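Local coordinates for peptide ABC transporter, peptide-binding protein (Enterococcus faecalis, PDB 3O6P) that probably binds extracellular peptides for an ABC uptake system, the chain here being one piece of this oligopeptide-binding (OppA-like) solute-binding protein, at residues D45-P50 / P224-S229; S105-S110 / P135-V140; A185-F190 / L210-T215. One frame throughout, in Å; residues are numbered along the deposited sequence.

Contact 1 of 3, residues D45-P50 / P224-S229; sequences DGSIEP and PLFQKS
Asp45 touches Lys228 along its aliphatic chain, OD2 lying 3.5 Å from Lys228 CE; with Lys228 NZ 4.8 Å from Asp45 OD2 the charges are not in contact, though they may still attract weakly. The carboxylate is held within its own loop. OD1 accepts from the Ser47 hydroxyl on its syn side and, well out of the carboxylate plane, from Ser47 N on its anti side; the bond from N makes an Asx turn. At Gly46 the loop adopts backbone angles that favour glycine, and its carbonyl accepts from a water that in turn accepts from Ser229 N. Ser47 OG, beside its own backbone N (chi1 -56°), lies obliquely to the Phe226 ring, 3.5 Å from CD1, and touches Lys228 CD. Ile48 forms the one antiparallel, hydrogen-bonded bridge with Gln227: Ile48 N gives to Gln227 O at 2.8 Å, and Gln227 N returns to Ile48 O at 2.9 Å, both nearly straight. The two side chains run alongside each other, Ile48 CG1 4.0 Å from Gln227 CB. A second water links Glu49 O and Gln227 OE1, which also accepts from Ala56 N. Pro50 closes the contact: its CD sits 3.4 Å from Leu225 O, and its CB meets Pro224 CB at 4.0 Å. Strand 223-228 also pairs with strand 5-11, where Leu225 and Phe226 both face Gln7 in a classic beta bulge. One pair of backbone hydrogen bonds and the packing of Pro50 thus fasten the loop to the C-terminal strand, two waters bridging further polar groups, while Leu225 O is buried without a partner.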
ATOM      1  N   ASP A  45     -13.583  -8.816  11.876  1.00 21.11           N
ATOM      2  CA  ASP A  45     -14.680  -7.856  11.735  1.00 20.57           C
ATOM      3  C   ASP A  45     -15.219  -7.801  10.322  1.00 20.89           C
ATOM      4  O   ASP A  45     -15.974  -6.888   9.989  1.00 21.55           O
ATOM      5  CB  ASP A  45     -14.220  -6.454  12.166  1.00 21.12           C
ATOM      6  CG  ASP A  45     -13.169  -5.872  11.231  1.00 21.72           C
ATOM      7  OD1 ASP A  45     -12.696  -6.587  10.307  1.00 20.42           O
ATOM      8  OD2 ASP A  45     -12.818  -4.682  11.405  1.00 25.20           O
ATOM      9  N   GLY A  46     -14.864  -8.786   9.506  1.00 20.59           N
ATOM     10  CA  GLY A  46     -15.379  -8.857   8.135  1.00 20.72           C
ATOM     11  C   GLY A  46     -14.345  -8.399   7.125  1.00 19.65           C
ATOM     12  O   GLY A  46     -14.520  -8.578   5.912  1.00 21.11           O
ATOM     13  N   SER A  47     -13.251  -7.811   7.613  1.00 18.82           N
ATOM     14  CA  SER A  47     -12.130  -7.460   6.725  1.00 17.75           C
ATOM     15  C   SER A  47     -11.603  -8.732   6.079  1.00 17.17           C
ATOM     16  O   SER A  47     -11.625  -9.808   6.694  1.00 17.41           O
ATOM     17  CB  SER A  47     -10.994  -6.797   7.512  1.00 17.44           C
ATOM     18  OG  SER A  47     -11.482  -5.656   8.208  1.00 19.96           O
ATOM     19  N   ILE A  48     -11.100  -8.609   4.850  1.00 16.33           N
ATOM     20  CA  ILE A  48     -10.502  -9.769   4.158  1.00 16.01           C
ATOM     21  C   ILE A  48      -9.107  -9.444   3.668  1.00 15.03           C
ATOM     22  O   ILE A  48      -8.722  -8.269   3.585  1.00 14.32           O
ATOM     23  CB  ILE A  48     -11.380 -10.260   2.961  1.00 16.82           C
ATOM     24  CG1 ILE A  48     -11.463  -9.201   1.863  1.00 16.74           C
ATOM     25  CG2 ILE A  48     -12.760 -10.654   3.446  1.00 18.35           C
ATOM     26  CD1 ILE A  48     -12.125  -9.691   0.570  1.00 21.52           C
ATOM     27  N   GLU A  49      -8.326 -10.480   3.377  1.00 14.59           N
ATOM     28  CA  GLU A  49      -7.005 -10.264   2.779  1.00 14.55           C
ATOM     29  C   GLU A  49      -7.091  -9.378   1.533  1.00 13.98           C
ATOM     30  O   GLU A  49      -8.057  -9.491   0.765  1.00 14.91           O
ATOM     31  CB  GLU A  49      -6.361 -11.584   2.415  1.00 15.44           C
ATOM     32  CG  GLU A  49      -5.974 -12.381   3.629  1.00 18.07           C
ATOM     33  CD  GLU A  49      -5.478 -13.759   3.255  1.00 22.38           C
ATOM     34  OE1 GLU A  49      -4.425 -13.864   2.617  1.00 25.78           O
ATOM     35  OE2 GLU A  49      -6.149 -14.745   3.592  1.00 27.27           O
ATOM     36  N   PRO A  50      -6.099  -8.486   1.342  1.00 13.22           N
ATOM     37  CA  PRO A  50      -6.161  -7.598   0.170  1.00 13.46           C
ATOM     38  C   PRO A  50      -5.562  -8.313  -1.054  1.00 13.42           C
ATOM     39  O   PRO A  50      -4.448  -8.861  -0.966  1.00 14.74           O
ATOM     40  CB  PRO A  50      -5.265  -6.429   0.592  1.00 12.95           C
ATOM     41  CG  PRO A  50      -4.181  -7.090   1.482  1.00 13.50           C
ATOM     42  CD  PRO A  50      -4.874  -8.294   2.149  1.00 13.18           C
ATOM     43  N   PRO A 224      -0.702  -2.532   0.975  1.00 11.28           N
ATOM     44  CA  PRO A 224      -2.105  -2.812   1.387  1.00 11.22           C
ATOM     45  C   PRO A 224      -2.148  -3.803   2.535  1.00 11.83           C
ATOM     46  O   PRO A 224      -1.354  -4.744   2.563  1.00 12.11           O
ATOM     47  CB  PRO A 224      -2.738  -3.406   0.111  1.00 12.43           C
ATOM     48  CG  PRO A 224      -1.859  -2.877  -1.025  1.00 12.58           C
ATOM     49  CD  PRO A 224      -0.454  -2.952  -0.424  1.00 11.63           C
ATOM     50  N   LEU A 225      -3.036  -3.541   3.493  1.00 10.86           N
ATOM     51  CA  LEU A 225      -3.157  -4.377   4.684  1.00 10.77           C
ATOM     52  C   LEU A 225      -4.396  -5.274   4.639  1.00 11.30           C
ATOM     53  O   LEU A 225      -4.313  -6.462   4.971  1.00 11.57           O
ATOM     54  CB  LEU A 225      -3.161  -3.505   5.945  1.00 10.35           C
ATOM     55  CG  LEU A 225      -1.896  -2.669   6.162  1.00 11.00           C
ATOM     56  CD1 LEU A 225      -2.122  -1.817   7.411  1.00 12.84           C
ATOM     57  CD2 LEU A 225      -0.676  -3.606   6.334  1.00 12.76           C
ATOM     58  N   PHE A 226      -5.540  -4.714   4.237  1.00 11.26           N
ATOM     59  CA  PHE A 226      -6.757  -5.502   4.119  1.00 12.44           C
ATOM     60  C   PHE A 226      -7.792  -4.738   3.316  1.00 13.55           C
ATOM     61  O   PHE A 226      -7.639  -3.536   3.070  1.00 13.20           O
ATOM     62  CB  PHE A 226      -7.326  -5.899   5.508  1.00 12.66           C
ATOM     63  CG  PHE A 226      -7.667  -4.722   6.416  1.00 14.05           C
ATOM     64  CD1 PHE A 226      -8.918  -4.099   6.322  1.00 13.96           C
ATOM     65  CD2 PHE A 226      -6.768  -4.273   7.394  1.00 14.50           C
ATOM     66  CE1 PHE A 226      -9.280  -3.007   7.174  1.00 16.35           C
ATOM     67  CE2 PHE A 226      -7.102  -3.194   8.254  1.00 14.13           C
ATOM     68  CZ  PHE A 226      -8.371  -2.556   8.139  1.00 16.91           C
ATOM     69  N   GLN A 227      -8.838  -5.449   2.899  1.00 15.29           N
ATOM     70  CA  GLN A 227     -10.006  -4.840   2.247  1.00 17.44           C
ATOM     71  C   GLN A 227     -11.230  -5.018   3.156  1.00 19.38           C
ATOM     72  O   GLN A 227     -11.360  -6.023   3.852  1.00 18.23           O
ATOM     73  CB  GLN A 227     -10.236  -5.508   0.886  1.00 17.50           C
ATOM     74  CG  GLN A 227     -11.578  -5.154   0.228  1.00 18.33           C
ATOM     75  CD  GLN A 227     -11.795  -5.900  -1.068  1.00 19.53           C
ATOM     76  OE1 GLN A 227     -10.834  -6.298  -1.757  1.00 19.48           O
ATOM     77  NE2 GLN A 227     -13.064  -6.100  -1.418  1.00 21.94           N
ATOM     78  N   LYS A 228     -12.116  -4.032   3.166  1.00 22.12           N
ATOM     79  CA  LYS A 228     -13.355  -4.158   3.930  1.00 26.78           C
ATOM     80  C   LYS A 228     -14.417  -3.602   3.006  1.00 30.42           C
ATOM     81  O   LYS A 228     -14.407  -2.408   2.695  1.00 30.47           O
ATOM     82  CB  LYS A 228     -13.250  -3.387   5.257  1.00 26.40           C
ATOM     83  CG  LYS A 228     -14.345  -3.747   6.296  1.00 29.81           C
ATOM     84  CD  LYS A 228     -13.950  -3.266   7.695  1.00 32.95           C
ATOM     85  CE  LYS A 228     -14.914  -3.737   8.788  1.00 35.60           C
ATOM     86  NZ  LYS A 228     -16.307  -3.487   8.405  1.00 37.56           N
ATOM     87  N   SER A 229     -15.306  -4.483   2.540  1.00 34.66           N
ATOM     88  CA  SER A 229     -16.181  -4.176   1.380  1.00 38.51           C
ATOM     89  C   SER A 229     -17.656  -4.238   1.684  1.00 39.68           C
ATOM     90  O   SER A 229     -18.077  -4.981   2.562  1.00 41.34           O
ATOM     91  CB  SER A 229     -15.836  -5.079   0.169  1.00 39.53           C
ATOM     92  OG  SER A 229     -15.232  -6.304   0.576  1.00 40.73           O
TER
HETATM   93  O   HOH W   1     -15.190  -6.998   3.779  1.00 40.99           O
HETATM   94  O   HOH W   2      -9.197  -8.354  -1.552  1.00 19.36           O

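Contact 2 of 3, residues S105-S110 / P135-V140; sequences SSDADS and PVPFSV
A parallel pairing at the end of a beta-alpha-beta unit, strand 99-106, helix 109-125, strand 129-136, brings Ser105 beside Pro135. Strand 129-136 is the outermost of the chain's mixed sheet on this side, and a short turn links each strand to the next helix, with Ala108 and Pro137 at the N-cap positions. The main bond runs from Val136 N to Ser105 O, 2.9 Å. The same oxygen lies 3.4 Å from Pro135 CA in a CA-H...O contact, and Val136 CG2, set between its backbone N and carbonyl carbon, packs against it as well. Ser105 bonds through its backbone to the residues flanking Pro135, Ser134 and Val136, while Pro135 itself presents CA and CB, the CB touching Ser106 O. The Ser105 hydroxyl occupies two conformers; in one of them it bonds to the carbonyl of the following residue, Ser106, so this link is doubtful. One residue on, the pairing fades into a weak, bent bond from Asp107 N to Val136 O at 3.2 Å. Ser106 OG accepts from Ala108 N at 3.0 Å, an ST turn that bends the chain toward helix 109-125; the Ser106 side chain also touches Ser111 of that helix and Arg141 of helix 138-147. Asp107 lays its side chain over the 136-137 backbone, because chi1 of 61° swings CG between backbone N and carbonyl carbon. Its OD2 stops 3.6 Å from Val136 O, while OD1 comes to 3.9 Å from Pro137 CG.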
ATOM      1  N   SER A 105      -0.600   6.200  13.055  0.50 13.55           N
ATOM      2  CA  SER A 105      -1.900   5.579  12.825  0.50 13.71           C
ATOM      3  C   SER A 105      -3.002   6.316  13.548  0.50 13.86           C
ATOM      4  O   SER A 105      -2.757   7.256  14.315  0.50 14.10           O
ATOM      5  CB  SER A 105      -1.899   4.116  13.291  0.50 14.43           C
ATOM      6  OG  SER A 105      -1.944   4.033  14.713  0.50 14.34           O
ATOM      7  N   SER A 106      -4.223   5.866  13.296  1.00 14.17           N
ATOM      8  CA  SER A 106      -5.380   6.272  14.072  1.00 15.36           C
ATOM      9  C   SER A 106      -5.224   5.710  15.483  1.00 15.89           C
ATOM     10  O   SER A 106      -4.593   4.654  15.680  1.00 16.61           O
ATOM     11  CB  SER A 106      -6.648   5.709  13.438  1.00 16.32           C
ATOM     12  OG  SER A 106      -7.779   5.977  14.235  1.00 16.93           O
ATOM     13  N   ASP A 107      -5.804   6.410  16.450  1.00 16.51           N
ATOM     14  CA  ASP A 107      -5.911   5.922  17.821  1.00 18.38           C
ATOM     15  C   ASP A 107      -7.237   5.169  18.075  1.00 18.94           C
ATOM     16  O   ASP A 107      -7.550   4.836  19.222  1.00 20.36           O
ATOM     17  CB  ASP A 107      -5.678   7.057  18.844  1.00 18.11           C
ATOM     18  CG  ASP A 107      -6.702   8.203  18.750  1.00 20.13           C
ATOM     19  OD1 ASP A 107      -6.606   9.112  19.611  1.00 22.86           O
ATOM     20  OD2 ASP A 107      -7.577   8.237  17.851  1.00 22.05           O
ATOM     21  N   ALA A 108      -7.995   4.897  17.007  1.00 19.60           N
ATOM     22  CA  ALA A 108      -9.208   4.080  17.096  1.00 20.96           C
ATOM     23  C   ALA A 108      -8.835   2.698  17.638  1.00 22.22           C
ATOM     24  O   ALA A 108      -7.693   2.225  17.470  1.00 21.80           O
ATOM     25  CB  ALA A 108      -9.881   3.966  15.709  1.00 21.62           C
ATOM     26  N   ASP A 109      -9.778   2.041  18.303  1.00 23.57           N
ATOM     27  CA  ASP A 109      -9.471   0.712  18.856  1.00 25.23           C
ATOM     28  C   ASP A 109      -8.982  -0.331  17.849  1.00 25.31           C
ATOM     29  O   ASP A 109      -7.947  -0.948  18.083  1.00 25.12           O
ATOM     30  CB  ASP A 109     -10.626   0.192  19.693  1.00 27.38           C
ATOM     31  CG  ASP A 109     -10.402   0.434  21.171  1.00 31.37           C
ATOM     32  OD1 ASP A 109     -10.542  -0.536  21.953  1.00 38.20           O
ATOM     33  OD2 ASP A 109     -10.048   1.576  21.545  1.00 34.09           O
ATOM     34  N   SER A 110      -9.686  -0.526  16.734  1.00 25.08           N
ATOM     35  CA  SER A 110      -9.192  -1.500  15.749  1.00 24.53           C
ATOM     36  C   SER A 110      -7.891  -1.053  15.092  1.00 23.85           C
ATOM     37  O   SER A 110      -7.092  -1.879  14.695  1.00 23.27           O
ATOM     38  CB  SER A 110     -10.231  -1.810  14.682  1.00 25.76           C
ATOM     39  OG  SER A 110     -10.550  -0.646  13.974  1.00 27.06           O
ATOM     40  N   PRO A 135      -0.079   6.321  17.602  1.00 18.18           N
ATOM     41  CA  PRO A 135      -1.530   6.484  17.387  1.00 17.77           C
ATOM     42  C   PRO A 135      -1.978   7.884  17.803  1.00 17.70           C
ATOM     43  O   PRO A 135      -1.660   8.341  18.911  1.00 17.85           O
ATOM     44  CB  PRO A 135      -2.159   5.389  18.272  1.00 18.21           C
ATOM     45  CG  PRO A 135      -1.012   4.486  18.661  1.00 19.69           C
ATOM     46  CD  PRO A 135       0.207   5.387  18.705  1.00 18.78           C
ATOM     47  N   VAL A 136      -2.700   8.558  16.908  1.00 16.26           N
ATOM     48  CA  VAL A 136      -3.079   9.958  17.096  1.00 16.47           C
ATOM     49  C   VAL A 136      -4.476  10.204  16.542  1.00 16.02           C
ATOM     50  O   VAL A 136      -4.974   9.433  15.722  1.00 15.17           O
ATOM     51  CB  VAL A 136      -2.098  10.938  16.361  1.00 16.69           C
ATOM     52  CG1 VAL A 136      -0.670  10.850  16.901  1.00 18.31           C
ATOM     53  CG2 VAL A 136      -2.106  10.685  14.856  1.00 16.70           C
ATOM     54  N   PRO A 137      -5.106  11.304  16.950  1.00 15.79           N
ATOM     55  CA  PRO A 137      -6.414  11.667  16.399  1.00 15.53           C
ATOM     56  C   PRO A 137      -6.353  12.082  14.922  1.00 15.23           C
ATOM     57  O   PRO A 137      -5.303  12.403  14.392  1.00 15.02           O
ATOM     58  CB  PRO A 137      -6.846  12.856  17.258  1.00 15.73           C
ATOM     59  CG  PRO A 137      -6.031  12.781  18.466  1.00 16.97           C
ATOM     60  CD  PRO A 137      -4.724  12.176  18.075  1.00 16.14           C
ATOM     61  N   PHE A 138      -7.505  12.080  14.284  1.00 14.65           N
ATOM     62  CA  PHE A 138      -7.606  12.325  12.853  1.00 14.33           C
ATOM     63  C   PHE A 138      -6.901  13.596  12.355  1.00 14.52           C
ATOM     64  O   PHE A 138      -6.128  13.529  11.389  1.00 14.46           O
ATOM     65  CB  PHE A 138      -9.079  12.358  12.454  1.00 14.47           C
ATOM     66  CG  PHE A 138      -9.293  12.534  10.991  1.00 15.95           C
ATOM     67  CD1 PHE A 138      -9.172  11.439  10.147  1.00 17.53           C
ATOM     68  CD2 PHE A 138      -9.640  13.782  10.455  1.00 17.10           C
ATOM     69  CE1 PHE A 138      -9.379  11.562   8.785  1.00 18.69           C
ATOM     70  CE2 PHE A 138      -9.818  13.928   9.075  1.00 18.23           C
ATOM     71  CZ  PHE A 138      -9.692  12.814   8.245  1.00 17.14           C
ATOM     72  N   SER A 139      -7.167  14.744  12.967  1.00 14.74           N
ATOM     73  CA  SER A 139      -6.586  15.971  12.408  1.00 15.31           C
ATOM     74  C   SER A 139      -5.069  15.965  12.501  1.00 15.46           C
ATOM     75  O   SER A 139      -4.404  16.496  11.637  1.00 15.92           O
ATOM     76  CB  SER A 139      -7.183  17.229  13.022  1.00 16.53           C
ATOM     77  OG  SER A 139      -6.830  17.273  14.369  1.00 19.91           O
ATOM     78  N   VAL A 140      -4.524  15.351  13.541  1.00 15.07           N
ATOM     79  CA  VAL A 140      -3.069  15.199  13.655  1.00 15.09           C
ATOM     80  C   VAL A 140      -2.507  14.249  12.602  1.00 15.03           C
ATOM     81  O   VAL A 140      -1.468  14.541  11.969  1.00 14.93           O
ATOM     82  CB  VAL A 140      -2.664  14.769  15.086  1.00 14.49           C
ATOM     83  CG1 VAL A 140      -1.149  14.406  15.165  1.00 15.74           C
ATOM     84  CG2 VAL A 140      -3.058  15.878  16.090  1.00 18.21           C
TER

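Contact 3 of 3, residues A185-F190 / L210-T215; sequences AEFDKF and LNAEKT
Asn211 places its CB against Phe190 in a near-antiparallel helix pair, helix 185-195 packed on helix 202-218; the short segments cross at -158°, their axes 8.5 Å apart at closest approach. The CB lies almost exactly above the centre of the Phe190 ring, 3.4 Å from the centroid and 3° off the normal, a CH-pi contact. Beyond it the amide and ring planes are moderately inclined, with Asn211 ND2 also coming near Phe190 CE1. Next along, Ala212 marks the closest backbone approach, its CA 5.2 Å from Phe187 CA. Its small methyl fits between the two phenylalanines, touching Phe187 CE1 and Phe190 CB. The Ala212 carbonyl oxygen meets the edge of the Phe187 ring in its plane, 3.2 Å from CD1. This polar approach to aromatic C-H groups follows from the Phe187 side chain, whose CG is anti to the backbone N (chi1 -176°), which brings the ring edge up against the Ala212 carbonyl. The Phe187 side chain also touches Phe171 and Ile216. Glu213 faces away from this helix partner; its carboxylate oxygens accept from Leu53 N and Val54 N, tying helix 202-218 to the loop beyond helix 35-43. One turn after Asn211, Thr215 splits its branches between the two aromatic residues. CG2 packs against the backbone N and CB of Phe187, the latter at 3.9 Å. OG1 instead donates to Asn211 O, one turn back, an oxygen that also takes Thr215 N from the opposite face of its plane. With its proton committed there, the hydroxyl oxygen lies at the edge of the Phe190 ring, 3.4 Å from CE2.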
ATOM      1  N   ALA A 185       7.518   6.558 -12.654  1.00 16.08           N
ATOM      2  CA  ALA A 185       7.197   7.138 -13.964  1.00 17.36           C
ATOM      3  C   ALA A 185       6.219   6.289 -14.792  1.00 17.65           C
ATOM      4  O   ALA A 185       5.327   6.844 -15.468  1.00 18.43           O
ATOM      5  CB  ALA A 185       8.476   7.449 -14.753  1.00 17.81           C
ATOM      6  N   GLU A 186       6.364   4.970 -14.756  0.50 17.64           N
ATOM      7  CA  GLU A 186       5.420   4.107 -15.478  0.50 17.01           C
ATOM      8  C   GLU A 186       4.049   4.103 -14.838  0.50 16.58           C
ATOM      9  O   GLU A 186       3.027   4.117 -15.538  0.50 16.52           O
ATOM     10  CB  GLU A 186       5.966   2.692 -15.628  0.50 17.81           C
ATOM     11  CG  GLU A 186       6.938   2.608 -16.777  0.50 20.06           C
ATOM     12  CD  GLU A 186       6.323   3.129 -18.056  0.50 22.27           C
ATOM     13  OE1 GLU A 186       6.785   4.174 -18.568  0.50 24.68           O
ATOM     14  OE2 GLU A 186       5.368   2.506 -18.548  0.50 23.22           O
ATOM     15  N   PHE A 187       4.015   4.113 -13.507  1.00 15.46           N
ATOM     16  CA  PHE A 187       2.727   4.217 -12.837  1.00 14.67           C
ATOM     17  C   PHE A 187       2.008   5.492 -13.281  1.00 14.92           C
ATOM     18  O   PHE A 187       0.818   5.437 -13.700  1.00 15.04           O
ATOM     19  CB  PHE A 187       2.861   4.192 -11.323  1.00 14.12           C
ATOM     20  CG  PHE A 187       1.527   4.202 -10.619  1.00 13.01           C
ATOM     21  CD1 PHE A 187       0.814   3.001 -10.428  1.00 12.82           C
ATOM     22  CD2 PHE A 187       0.973   5.404 -10.168  1.00 15.13           C
ATOM     23  CE1 PHE A 187      -0.402   2.984  -9.789  1.00 11.59           C
ATOM     24  CE2 PHE A 187      -0.274   5.412  -9.522  1.00 15.19           C
ATOM     25  CZ  PHE A 187      -0.974   4.202  -9.337  1.00 13.09           C
ATOM     26  N   ASP A 188       2.728   6.625 -13.233  1.00 15.05           N
ATOM     27  CA  ASP A 188       2.135   7.900 -13.652  1.00 15.56           C
ATOM     28  C   ASP A 188       1.606   7.802 -15.086  1.00 16.44           C
ATOM     29  O   ASP A 188       0.488   8.281 -15.392  1.00 17.37           O
ATOM     30  CB  ASP A 188       3.164   9.036 -13.614  1.00 15.97           C
ATOM     31  CG  ASP A 188       3.308   9.686 -12.239  1.00 17.06           C
ATOM     32  OD1 ASP A 188       2.804   9.163 -11.216  1.00 18.08           O
ATOM     33  OD2 ASP A 188       3.970  10.739 -12.199  1.00 20.69           O
ATOM     34  N   LYS A 189       2.409   7.196 -15.963  1.00 16.55           N
ATOM     35  CA  LYS A 189       2.058   7.055 -17.368  1.00 17.52           C
ATOM     36  C   LYS A 189       0.725   6.339 -17.497  1.00 17.31           C
ATOM     37  O   LYS A 189      -0.171   6.815 -18.175  1.00 18.52           O
ATOM     38  CB  LYS A 189       3.146   6.288 -18.137  1.00 17.35           C
ATOM     39  CG  LYS A 189       2.916   6.235 -19.654  1.00 19.57           C
ATOM     40  CD  LYS A 189       3.845   5.255 -20.317  1.00 22.95           C
ATOM     41  CE  LYS A 189       3.276   3.845 -20.231  1.00 25.36           C
ATOM     42  NZ  LYS A 189       4.147   2.866 -20.930  1.00 27.13           N
ATOM     43  N   PHE A 190       0.591   5.197 -16.833  1.00 17.00           N
ATOM     44  CA  PHE A 190      -0.630   4.401 -16.947  1.00 17.02           C
ATOM     45  C   PHE A 190      -1.851   5.109 -16.326  1.00 17.61           C
ATOM     46  O   PHE A 190      -2.928   5.161 -16.952  1.00 17.62           O
ATOM     47  CB  PHE A 190      -0.428   3.016 -16.301  1.00 16.49           C
ATOM     48  CG  PHE A 190       0.557   2.122 -17.025  1.00 16.47           C
ATOM     49  CD1 PHE A 190       0.421   1.839 -18.385  1.00 18.05           C
ATOM     50  CD2 PHE A 190       1.581   1.488 -16.305  1.00 15.69           C
ATOM     51  CE1 PHE A 190       1.343   0.958 -19.033  1.00 18.78           C
ATOM     52  CE2 PHE A 190       2.498   0.617 -16.933  1.00 18.19           C
ATOM     53  CZ  PHE A 190       2.376   0.360 -18.304  1.00 18.34           C
ATOM     54  N   LEU A 210      -5.277  -1.601 -15.294  1.00 14.81           N
ATOM     55  CA  LEU A 210      -4.646  -2.881 -14.896  1.00 13.97           C
ATOM     56  C   LEU A 210      -3.126  -2.758 -14.798  1.00 13.89           C
ATOM     57  O   LEU A 210      -2.509  -3.248 -13.841  1.00 13.35           O
ATOM     58  CB  LEU A 210      -4.979  -3.989 -15.897  1.00 14.97           C
ATOM     59  CG  LEU A 210      -6.383  -4.578 -15.816  1.00 15.81           C
ATOM     60  CD1 LEU A 210      -6.546  -5.516 -17.012  1.00 17.40           C
ATOM     61  CD2 LEU A 210      -6.556  -5.342 -14.515  1.00 16.43           C
ATOM     62  N   ASN A 211      -2.526  -2.108 -15.795  1.00 13.48           N
ATOM     63  CA  ASN A 211      -1.100  -1.877 -15.774  1.00 13.47           C
ATOM     64  C   ASN A 211      -0.640  -0.997 -14.612  1.00 13.38           C
ATOM     65  O   ASN A 211       0.435  -1.254 -14.032  1.00 12.90           O
ATOM     66  CB  ASN A 211      -0.605  -1.346 -17.127  1.00 14.28           C
ATOM     67  CG  ASN A 211      -0.434  -2.449 -18.147  1.00 16.78           C
ATOM     68  OD1 ASN A 211       0.077  -3.519 -17.824  1.00 19.88           O
ATOM     69  ND2 ASN A 211      -0.853  -2.190 -19.397  1.00 18.53           N
ATOM     70  N   ALA A 212      -1.455   0.002 -14.264  1.00 13.11           N
ATOM     71  CA  ALA A 212      -1.177   0.835 -13.087  1.00 12.29           C
ATOM     72  C   ALA A 212      -1.170  -0.007 -11.817  1.00 12.52           C
ATOM     73  O   ALA A 212      -0.206   0.032 -11.029  1.00 12.35           O
ATOM     74  CB  ALA A 212      -2.180   1.975 -12.962  1.00 13.24           C
ATOM     75  N   GLU A 213      -2.224  -0.802 -11.623  1.00 11.51           N
ATOM     76  CA  GLU A 213      -2.280  -1.691 -10.435  1.00 11.26           C
ATOM     77  C   GLU A 213      -1.053  -2.601 -10.398  1.00 11.01           C
ATOM     78  O   GLU A 213      -0.421  -2.738  -9.362  1.00 10.74           O
ATOM     79  CB  GLU A 213      -3.572  -2.537 -10.474  1.00 12.23           C
ATOM     80  CG  GLU A 213      -3.641  -3.696  -9.457  1.00 12.22           C
ATOM     81  CD  GLU A 213      -4.095  -3.320  -8.039  1.00 13.42           C
ATOM     82  OE1 GLU A 213      -4.595  -2.201  -7.797  1.00 14.03           O
ATOM     83  OE2 GLU A 213      -3.965  -4.195  -7.150  1.00 14.57           O
ATOM     84  N   LYS A 214      -0.740  -3.250 -11.511  1.00 10.70           N
ATOM     85  CA  LYS A 214       0.393  -4.199 -11.534  1.00 11.25           C
ATOM     86  C   LYS A 214       1.707  -3.470 -11.303  1.00 11.72           C
ATOM     87  O   LYS A 214       2.660  -4.048 -10.766  1.00 12.87           O
ATOM     88  CB  LYS A 214       0.435  -5.002 -12.831  1.00 12.17           C
ATOM     89  CG  LYS A 214      -0.770  -5.942 -12.979  1.00 12.82           C
ATOM     90  CD  LYS A 214      -0.628  -6.946 -14.085  1.00 20.81           C
ATOM     91  CE  LYS A 214      -0.848  -6.405 -15.430  1.00 20.63           C
ATOM     92  NZ  LYS A 214      -0.838  -7.580 -16.421  1.00 22.52           N
ATOM     93  N   THR A 215       1.779  -2.200 -11.706  1.00 10.60           N
ATOM     94  CA  THR A 215       3.037  -1.459 -11.511  1.00 11.58           C
ATOM     95  C   THR A 215       3.272  -1.132 -10.029  1.00 10.98           C
ATOM     96  O   THR A 215       4.338  -1.420  -9.487  1.00 12.24           O
ATOM     97  CB  THR A 215       3.038  -0.169 -12.333  1.00 11.26           C
ATOM     98  OG1 THR A 215       2.927  -0.511 -13.730  1.00 13.41           O
ATOM     99  CG2 THR A 215       4.345   0.620 -12.111  1.00 13.34           C
TER

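How the contacts relate
Contacts 1 and 2 both reach the mixed sheet, at its two outermost strands within this chain: 223-228 in contact 1 and 129-136 in contact 2. Their centres are about 19 Å apart, and the nearest atoms about 5 Å, without touching. Contact 3 lies about 23 Å from contact 1 between centres, yet helix 202-218 is followed in the chain by strand 223-228, joining the two. Contacts 2 and 3 lie on opposite sides of the chain's centre, about 31 Å apart between centres; both are nested within the long loop closed by contact 1. The sodium site of Gln123, Leu126 and Val129 lies where helix 109-125 passes into strand 129-136, between the segments of contact 2 in sequence.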